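Local coordinates for tudor and KH domain-containing protein homolog (PDB 5YGB) that acts in the piRNA pathway, where its extended Tudor domain binds the N-terminus of Piwi and probably helps recruit Piwi proteins to the biogenesis machinery in the nuage, at residues 13-18 against 145-150. The protein carries 1 engineered substitution. Numbering follows the deposited sequence.
Sequences ASPTKF and SSIAKF
Phe150, on helix 144-154, reaches the beta hairpin formed by strands 5-12 and 17-22 in the extended Tudor domain, meeting Pro15 in its turn and Phe18 just after it on the second strand. Aromatic contacts dominate. Pro15 CA lies 4.0 Å from the centroid of the Phe150 ring and 11° off its normal, a CH-pi contact over the face. The Phe18 ring meets Phe150 obliquely, with planes at 53° and centroids 4.9 Å apart; Phe150 CZ sits over one Phe18 face, displaced toward the rim. With CG trans to the backbone N, Phe150 extends to both partners. Leu128, Leu194, Ile205 and Met209 also touch its side chain, making a larger apolar cluster.

In the aliphatic packing, Pro15 CG is 3.9 Å from Phe150 CB, and Pro15 CD to Ile147 CG1, at 4.3 Å, is the longer contact; Ile147 CG2 lies 3.7 Å from Ala13 O. No hydrogen bond links the segments; polar bonding instead shapes the hairpin. Ser14 to Lys17 form a type I turn, and Ala13 and Ser14 both donate to Lys17 O, a classic beta bulge. Within the same turn, Thr16 N donates to Ser14 OG at 3.0 Å (N-H...O 146°), an ST turn.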
loop_
_atom_site.group_PDB
_atom_site.type_symbol
_atom_site.label_atom_id
_atom_site.label_comp_id
_atom_site.label_asym_id
_atom_site.label_seq_id
_atom_site.Cartn_x
_atom_site.Cartn_y
_atom_site.Cartn_z
ATOM N N ALA A 13 2.899 4.784 5.888
ATOM C CA ALA A 13 2.453 5.009 7.266
ATOM C C ALA A 13 3.574 5.679 8.066
ATOM O O ALA A 13 3.347 6.650 8.784
ATOM C CB ALA A 13 2.037 3.714 7.914
ATOM N N SER A 14 4.788 5.150 7.936
ATOM C CA SER A 14 5.950 5.713 8.617
ATOM C C SER A 14 7.212 5.223 7.912
ATOM O O SER A 14 7.110 4.399 7.008
ATOM C CB SER A 14 5.957 5.305 10.099
ATOM O OG SER A 14 6.580 4.044 10.267
ATOM N N PRO A 15 8.401 5.720 8.315
ATOM C CA PRO A 15 9.619 5.169 7.697
ATOM C C PRO A 15 9.797 3.673 7.935
ATOM O O PRO A 15 10.546 3.041 7.191
ATOM C CB PRO A 15 10.750 5.959 8.376
ATOM C CG PRO A 15 10.107 7.252 8.792
ATOM C CD PRO A 15 8.712 6.860 9.204
ATOM N N THR A 16 9.132 3.113 8.943
ATOM C CA THR A 16 9.236 1.675 9.170
ATOM C C THR A 16 7.952 0.926 8.802
ATOM O O THR A 16 7.785 -0.246 9.136
ATOM C CB THR A 16 9.664 1.362 10.632
ATOM O OG1 THR A 16 8.881 2.127 11.555
ATOM C CG2 THR A 16 11.130 1.712 10.824
ATOM N N LYS A 17 7.073 1.595 8.059
ATOM C CA LYS A 17 5.917 0.929 7.473
ATOM C C LYS A 17 5.462 1.679 6.226
ATOM O O LYS A 17 4.769 2.684 6.310
ATOM C CB LYS A 17 4.772 0.820 8.484
ATOM C CG LYS A 17 3.584 0.020 7.960
ATOM C CD LYS A 17 2.492 -0.120 9.016
ATOM C CE LYS A 17 1.407 -1.069 8.546
ATOM N NZ LYS A 17 0.364 -1.287 9.591
ATOM N N PHE A 18 5.888 1.196 5.065
ATOM C CA PHE A 18 5.487 1.804 3.806
ATOM C C PHE A 18 5.418 0.721 2.741
ATOM O O PHE A 18 5.788 -0.426 2.987
ATOM C CB PHE A 18 6.442 2.947 3.402
ATOM C CG PHE A 18 7.878 2.522 3.191
ATOM C CD1 PHE A 18 8.783 2.513 4.246
ATOM C CD2 PHE A 18 8.322 2.140 1.934
ATOM C CE1 PHE A 18 10.091 2.122 4.046
ATOM C CE2 PHE A 18 9.641 1.762 1.734
ATOM C CZ PHE A 18 10.520 1.759 2.796
ATOM N N SER A 145 6.962 15.045 12.050
ATOM C CA SER A 145 7.941 15.697 11.185
ATOM C C SER A 145 8.834 14.677 10.475
ATOM O O SER A 145 9.297 14.918 9.360
ATOM C CB SER A 145 8.807 16.677 11.981
ATOM O OG SER A 145 9.419 16.034 13.085
ATOM N N SER A 146 9.080 13.542 11.125
ATOM C CA SER A 146 9.889 12.484 10.514
ATOM C C SER A 146 9.098 11.783 9.421
ATOM O O SER A 146 9.635 11.470 8.353
ATOM C CB SER A 146 10.348 11.464 11.553
ATOM O OG SER A 146 11.303 12.030 12.441
ATOM N N ILE A 147 7.824 11.520 9.691
ATOM C CA ILE A 147 6.954 10.910 8.698
ATOM C C ILE A 147 6.842 11.828 7.487
ATOM O O ILE A 147 6.962 11.370 6.351
ATOM C CB ILE A 147 5.562 10.608 9.284
ATOM C CG1 ILE A 147 5.685 9.624 10.450
ATOM C CG2 ILE A 147 4.640 10.054 8.206
ATOM C CD1 ILE A 147 4.393 9.399 11.211
ATOM N N ALA A 148 6.643 13.119 7.727
ATOM C CA ALA A 148 6.547 14.094 6.644
ATOM C C ALA A 148 7.827 14.154 5.812
ATOM O O ALA A 148 7.772 14.192 4.580
ATOM C CB ALA A 148 6.210 15.476 7.207
ATOM N N LYS A 149 8.979 14.153 6.474
ATOM C CA LYS A 149 10.240 14.198 5.750
ATOM C C LYS A 149 10.388 12.961 4.863
ATOM O O LYS A 149 10.834 13.064 3.722
ATOM C CB LYS A 149 11.422 14.307 6.717
ATOM C CG LYS A 149 12.778 14.378 6.033
ATOM C CD LYS A 149 12.898 15.600 5.142
ATOM C CE LYS A 149 14.295 15.717 4.547
ATOM N NZ LYS A 149 14.503 17.013 3.837
ATOM N N PHE A 150 10.005 11.803 5.387
ATOM C CA PHE A 150 10.088 10.578 4.601
ATOM C C PHE A 150 9.120 10.621 3.404
ATOM O O PHE A 150 9.464 10.195 2.298
ATOM C CB PHE A 150 9.817 9.358 5.491
ATOM C CG PHE A 150 9.980 8.047 4.785
ATOM C CD1 PHE A 150 11.243 7.586 4.440
ATOM C CD2 PHE A 150 8.874 7.284 4.449
ATOM C CE1 PHE A 150 11.406 6.365 3.784
ATOM C CE2 PHE A 150 9.026 6.065 3.778
ATOM C CZ PHE A 150 10.299 5.604 3.450
#